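Long-range contacts in glycine betaine/carnitine/choline ABC transporter (Staphylococcus aureus subsp. aureus Mu50, PDB 3O66), which probably binds glycine betaine, carnitine or choline as the substrate-binding component of an ABC-type uptake system: residues Lys12-Ser17 / Gly61-Ser66; Ile53-Leu58 / Gly67-Gly72. All coordinates share one frame; numbering follows the deposited sequence.

Contact 1: residues Lys12-Ser17 / Gly61-Ser66; sequences KITALS and GDANIS
Lys-12 O takes two backbone N-H groups from the chain that comes in beside it. Asn-64 N gives the first at 3.0 Å, in the plane of the carbonyl. Ile-65 N gives the second to the same Lys-12 O at 3.1 Å. The side chain of Asn-64 returns a bond, with OD1 accepting from Lys-12 N at 2.9 Å and the N-H...O angle a fairly straight 166°. Its CG sits between the backbone N and the carbonyl carbon (chi1 45°), which turns the amide back to Lys-12. Asn-64 thus grips both backbone polar atoms of Lys-12.

Beyond it the chains pair as parallel strands, and Thr-14 N donates to Ile-65 O at 2.8 Å. Ile-13 and Ile-65 lie side by side on one face of the sheet, with their CG2 methyls 3.9 Å apart. On the other face Ser-66 OG donates to Thr-14 OG1 at 3.0 Å, and the CG2 of Thr-14 packs on Ala-63 CB at 3.5 Å. Thr-14 OG1 also bonds Gln-54.

Strand 12-16 runs between strands 43-48 and 65-70 in the sheet of one binding-protein lobe. Helix 19-35 covers the isoleucine face, and helix 51-60 packs against the Thr-14 and Ser-66 face.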
loop_
_atom_site.group_PDB
_atom_site.type_symbol
_atom_site.label_atom_id
_atom_site.label_comp_id
_atom_site.label_asym_id
_atom_site.label_seq_id
_atom_site.Cartn_x
_atom_site.Cartn_y
_atom_site.Cartn_z
ATOM N N LYS A 12 -13.619 -12.441 10.265
ATOM C CA LYS A 12 -13.566 -11.027 10.524
ATOM C C LYS A 12 -12.260 -10.471 9.948
ATOM O O LYS A 12 -11.178 -11.016 10.194
ATOM C CB LYS A 12 -13.665 -10.766 12.023
ATOM C CG LYS A 12 -15.034 -11.112 12.627
ATOM C CD LYS A 12 -14.915 -11.201 14.146
ATOM C CE LYS A 12 -16.236 -11.564 14.806
ATOM N NZ LYS A 12 -17.043 -10.324 15.018
ATOM N N ILE A 13 -12.397 -9.394 9.183
ATOM C CA ILE A 13 -11.326 -8.808 8.405
ATOM C C ILE A 13 -10.982 -7.428 8.976
ATOM O O ILE A 13 -11.833 -6.497 8.991
ATOM C CB ILE A 13 -11.750 -8.623 6.916
ATOM C CG1 ILE A 13 -12.286 -9.945 6.337
ATOM C CG2 ILE A 13 -10.599 -7.996 6.101
ATOM C CD1 ILE A 13 -12.950 -9.841 4.944
ATOM N N THR A 14 -9.735 -7.258 9.391
ATOM C CA THR A 14 -9.346 -5.967 9.917
ATOM C C THR A 14 -9.167 -4.967 8.776
ATOM O O THR A 14 -8.636 -5.318 7.681
ATOM C CB THR A 14 -8.029 -6.010 10.680
ATOM O OG1 THR A 14 -6.973 -6.289 9.746
ATOM C CG2 THR A 14 -8.062 -7.039 11.764
ATOM N N ALA A 15 -9.612 -3.739 9.027
ATOM C CA ALA A 15 -9.411 -2.662 8.070
ATOM C C ALA A 15 -8.979 -1.396 8.776
ATOM O O ALA A 15 -9.459 -1.099 9.903
ATOM C CB ALA A 15 -10.665 -2.427 7.288
ATOM N N LEU A 16 -8.072 -0.657 8.125
ATOM C CA LEU A 16 -7.609 0.637 8.596
ATOM C C LEU A 16 -8.690 1.648 8.215
ATOM O O LEU A 16 -9.615 1.314 7.468
ATOM C CB LEU A 16 -6.261 1.029 7.917
ATOM C CG LEU A 16 -5.068 0.078 8.102
ATOM C CD1 LEU A 16 -3.899 0.526 7.231
ATOM C CD2 LEU A 16 -4.649 -0.029 9.591
ATOM N N SER A 17 -8.578 2.877 8.706
ATOM C CA SER A 17 -9.471 3.960 8.253
ATOM C C SER A 17 -9.198 4.504 6.839
ATOM O O SER A 17 -9.920 5.404 6.366
ATOM C CB SER A 17 -9.540 5.114 9.293
ATOM O OG SER A 17 -8.231 5.493 9.703
ATOM N N GLY A 61 -7.163 -12.970 18.565
ATOM C CA GLY A 61 -8.349 -13.724 18.153
ATOM C C GLY A 61 -9.542 -12.832 17.859
ATOM O O GLY A 61 -10.663 -13.318 17.709
ATOM N N ASP A 62 -9.301 -11.525 17.769
ATOM C CA ASP A 62 -10.365 -10.554 17.493
ATOM C C ASP A 62 -10.765 -10.488 16.023
ATOM O O ASP A 62 -11.847 -9.972 15.669
ATOM C CB ASP A 62 -9.931 -9.176 17.949
ATOM C CG ASP A 62 -9.660 -9.106 19.447
ATOM O OD1 ASP A 62 -10.268 -9.877 20.239
ATOM O OD2 ASP A 62 -8.822 -8.269 19.814
ATOM N N ALA A 63 -9.870 -10.972 15.171
ATOM C CA ALA A 63 -10.114 -11.121 13.744
ATOM C C ALA A 63 -9.198 -12.186 13.222
ATOM O O ALA A 63 -8.233 -12.584 13.909
ATOM C CB ALA A 63 -9.862 -9.794 12.983
ATOM N N ASN A 64 -9.471 -12.654 12.001
ATOM C CA ASN A 64 -8.618 -13.693 11.442
ATOM C C ASN A 64 -8.094 -13.439 10.049
ATOM O O ASN A 64 -7.378 -14.297 9.515
ATOM C CB ASN A 64 -9.279 -15.078 11.547
ATOM C CG ASN A 64 -10.748 -15.065 11.134
ATOM O OD1 ASN A 64 -11.230 -14.115 10.500
ATOM N ND2 ASN A 64 -11.473 -16.113 11.517
ATOM N N ILE A 65 -8.447 -12.283 9.461
ATOM C CA ILE A 65 -7.900 -11.828 8.168
ATOM C C ILE A 65 -7.568 -10.334 8.323
ATOM O O ILE A 65 -8.295 -9.636 8.990
ATOM C CB ILE A 65 -8.910 -11.990 6.999
ATOM C CG1 ILE A 65 -9.195 -13.476 6.715
ATOM C CG2 ILE A 65 -8.431 -11.254 5.731
ATOM C CD1 ILE A 65 -10.316 -13.699 5.664
ATOM N N SER A 66 -6.421 -9.894 7.797
ATOM C CA SER A 66 -6.167 -8.473 7.549
ATOM C C SER A 66 -6.324 -8.231 6.046
ATOM O O SER A 66 -5.674 -8.910 5.243
ATOM C CB SER A 66 -4.756 -8.086 7.989
ATOM O OG SER A 66 -4.628 -8.117 9.414
#

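Contact 2: residues Ile53-Leu58 / Gly67-Gly72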
loop_
_atom_site.group_PDB
_atom_site.type_symbol
_atom_site.label_atom_id
_atom_site.label_comp_id
_atom_site.label_asym_id
_atom_site.label_seq_id
_atom_site.Cartn_x
_atom_site.Cartn_y
_atom_site.Cartn_z
ATOM N N ILE A 53 -2.325 -2.280 15.290
ATOM C CA ILE A 53 -3.677 -2.599 15.766
ATOM C C ILE A 53 -4.233 -3.795 14.967
ATOM O O ILE A 53 -4.872 -4.684 15.538
ATOM C CB ILE A 53 -4.655 -1.355 15.722
ATOM C CG1 ILE A 53 -4.014 -0.094 16.354
ATOM C CG2 ILE A 53 -6.027 -1.666 16.338
ATOM C CD1 ILE A 53 -3.600 -0.177 17.785
ATOM N N GLN A 54 -3.968 -3.832 13.657
ATOM C CA GLN A 54 -4.415 -4.964 12.841
ATOM C C GLN A 54 -3.790 -6.236 13.356
ATOM O O GLN A 54 -4.484 -7.230 13.494
ATOM C CB GLN A 54 -4.033 -4.801 11.365
ATOM C CG GLN A 54 -4.688 -3.618 10.671
ATOM C CD GLN A 54 -4.714 -3.839 9.172
ATOM O OE1 GLN A 54 -5.659 -4.421 8.637
ATOM N NE2 GLN A 54 -3.671 -3.376 8.492
ATOM N N HIS A 55 -2.467 -6.191 13.598
ATOM C CA HIS A 55 -1.691 -7.349 14.029
ATOM C C HIS A 55 -2.205 -7.892 15.355
ATOM O O HIS A 55 -2.412 -9.110 15.508
ATOM C CB HIS A 55 -0.216 -6.974 14.172
ATOM C CG HIS A 55 0.644 -8.091 14.685
ATOM N ND1 HIS A 55 0.854 -9.256 13.968
ATOM C CD2 HIS A 55 1.346 -8.221 15.834
ATOM C CE1 HIS A 55 1.647 -10.056 14.662
ATOM N NE2 HIS A 55 1.957 -9.454 15.799
ATOM N N ASN A 56 -2.382 -6.986 16.313
ATOM C CA ASN A 56 -2.839 -7.350 17.631
ATOM C C ASN A 56 -4.221 -7.989 17.580
ATOM O O ASN A 56 -4.464 -8.967 18.299
ATOM C CB ASN A 56 -2.752 -6.164 18.605
ATOM C CG ASN A 56 -1.315 -5.817 18.958
ATOM O OD1 ASN A 56 -0.442 -6.698 19.005
ATOM N ND2 ASN A 56 -1.064 -4.544 19.250
ATOM N N ALA A 57 -5.105 -7.482 16.721
ATOM C CA ALA A 57 -6.384 -8.142 16.518
ATOM C C ALA A 57 -6.245 -9.625 16.099
ATOM O O ALA A 57 -6.951 -10.480 16.623
ATOM C CB ALA A 57 -7.254 -7.377 15.501
ATOM N N LEU A 58 -5.376 -9.921 15.133
ATOM C CA LEU A 58 -5.208 -11.314 14.697
ATOM C C LEU A 58 -4.601 -12.161 15.810
ATOM O O LEU A 58 -5.051 -13.293 16.075
ATOM C CB LEU A 58 -4.376 -11.418 13.393
ATOM C CG LEU A 58 -5.204 -11.426 12.083
ATOM C CD1 LEU A 58 -6.079 -10.176 11.943
ATOM C CD2 LEU A 58 -4.320 -11.553 10.853
ATOM N N GLY A 67 -7.154 -7.257 5.659
ATOM C CA GLY A 67 -7.399 -7.013 4.229
ATOM C C GLY A 67 -6.100 -6.642 3.522
ATOM O O GLY A 67 -5.781 -7.176 2.445
ATOM N N VAL A 68 -5.329 -5.749 4.140
ATOM C CA VAL A 68 -4.078 -5.286 3.538
ATOM C C VAL A 68 -3.038 -5.024 4.623
ATOM O O VAL A 68 -3.329 -4.407 5.657
ATOM C CB VAL A 68 -4.278 -4.045 2.576
ATOM C CG1 VAL A 68 -4.709 -2.840 3.340
ATOM C CG2 VAL A 68 -3.008 -3.761 1.771
ATOM N N ARG A 69 -1.855 -5.585 4.387
ATOM C CA ARG A 69 -0.699 -5.401 5.206
ATOM C C ARG A 69 0.434 -5.097 4.263
ATOM O O ARG A 69 0.417 -5.539 3.115
ATOM C CB ARG A 69 -0.445 -6.709 6.018
ATOM C CG ARG A 69 -1.631 -7.029 7.007
ATOM C CD ARG A 69 -1.640 -6.121 8.272
ATOM N NE ARG A 69 -0.537 -6.489 9.182
ATOM C CZ ARG A 69 -0.574 -7.486 10.080
ATOM N NH1 ARG A 69 -1.674 -8.213 10.262
ATOM N NH2 ARG A 69 0.498 -7.757 10.824
ATOM N N TYR A 70 1.434 -4.359 4.734
ATOM C CA TYR A 70 2.532 -3.983 3.861
ATOM C C TYR A 70 3.802 -4.622 4.367
ATOM O O TYR A 70 4.102 -4.464 5.548
ATOM C CB TYR A 70 2.654 -2.472 3.823
ATOM C CG TYR A 70 1.317 -1.859 3.501
ATOM C CD1 TYR A 70 0.937 -1.655 2.179
ATOM C CD2 TYR A 70 0.426 -1.504 4.525
ATOM C CE1 TYR A 70 -0.282 -1.110 1.870
ATOM C CE2 TYR A 70 -0.829 -0.944 4.231
ATOM C CZ TYR A 70 -1.170 -0.755 2.889
ATOM O OH TYR A 70 -2.385 -0.218 2.549
ATOM N N ASN A 71 4.540 -5.327 3.496
ATOM C CA ASN A 71 5.630 -6.181 4.026
ATOM C C ASN A 71 6.740 -5.444 4.793
ATOM O O ASN A 71 7.147 -5.896 5.857
ATOM C CB ASN A 71 6.163 -7.222 3.029
ATOM C CG ASN A 71 6.810 -6.611 1.775
ATOM O OD1 ASN A 71 6.868 -5.375 1.573
ATOM N ND2 ASN A 71 7.284 -7.503 0.905
ATOM N N GLY A 72 7.192 -4.296 4.280
ATOM C CA GLY A 72 8.223 -3.536 4.989
ATOM C C GLY A 72 7.761 -3.064 6.363
ATOM O O GLY A 72 8.566 -2.940 7.292
HETATM O O HOH W 1 -6.731 -4.047 6.134
HETATM O O HOH W 2 -0.974 -10.242 12.140
#
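Helix 51-60 packs here on the sheet of one lobe of a periplasmic-binding-protein type fold, and polar side chains carry much of the contact. Gln-54 reaches the strand with its extended side chain. Its NE2 donates to Val-68 O at 3.0 Å, with the acceptor close to the amide plane and the N-H...O angle 160°. The other end of the amide is tied to the same residue through water: Gln-54 OE1 accepts from a water that in turn accepts from Val-68 N at 3.0 Å. Thr-14 OG1 also bonds this OE1, and Ser-51 OG bonds NE2. Bonds at both ends should fix the rotation of the amide.

Arg-69 slides past Gln-54 in the opposite direction, and its CD lies 3.4 Å from Gln-54 NE2. Bends at chi2 (-75°) and chi3 (-72°) fold the chain so that one guanidinium face lies against the helix backbone at His-55 N. NH2 comes within 3.5 Å of His-55 CB. A second water joins His-55 ND1, at 2.8 Å, to Arg-69 NH1. The imidazole and guanidinium planes stand steeply to each other.

Asp-74 holds Arg-69 NE in a salt bridge. Strand 222-227 and helix 87-102 also pack on Arg-69, while the ring of His-55 meets Phe-102 edge-to-face.

In the fold
Contacts 1 and 2 lie in the same lobe, with centres about 8 Å apart. Their segments alternate along the chain: 12-17, 53-58, 61-66, then 67-72. Both use strand 65-70, contact 1 its first part and contact 2 the part beyond the corner at Gly-67. Helix 51-60 leads into this strand, so strand 43-48, the helix and strand 65-70 form a beta-alpha-beta crossover that passes over strand 12-16. The two contacts touch directly where Ser-66 bonds Arg-69 and where Asp-62 N approaches Ala-57 O. Together they join the strand pairing to the helix on one face of the five-stranded sheet, in a protein that probably binds its substrate between two such lobes.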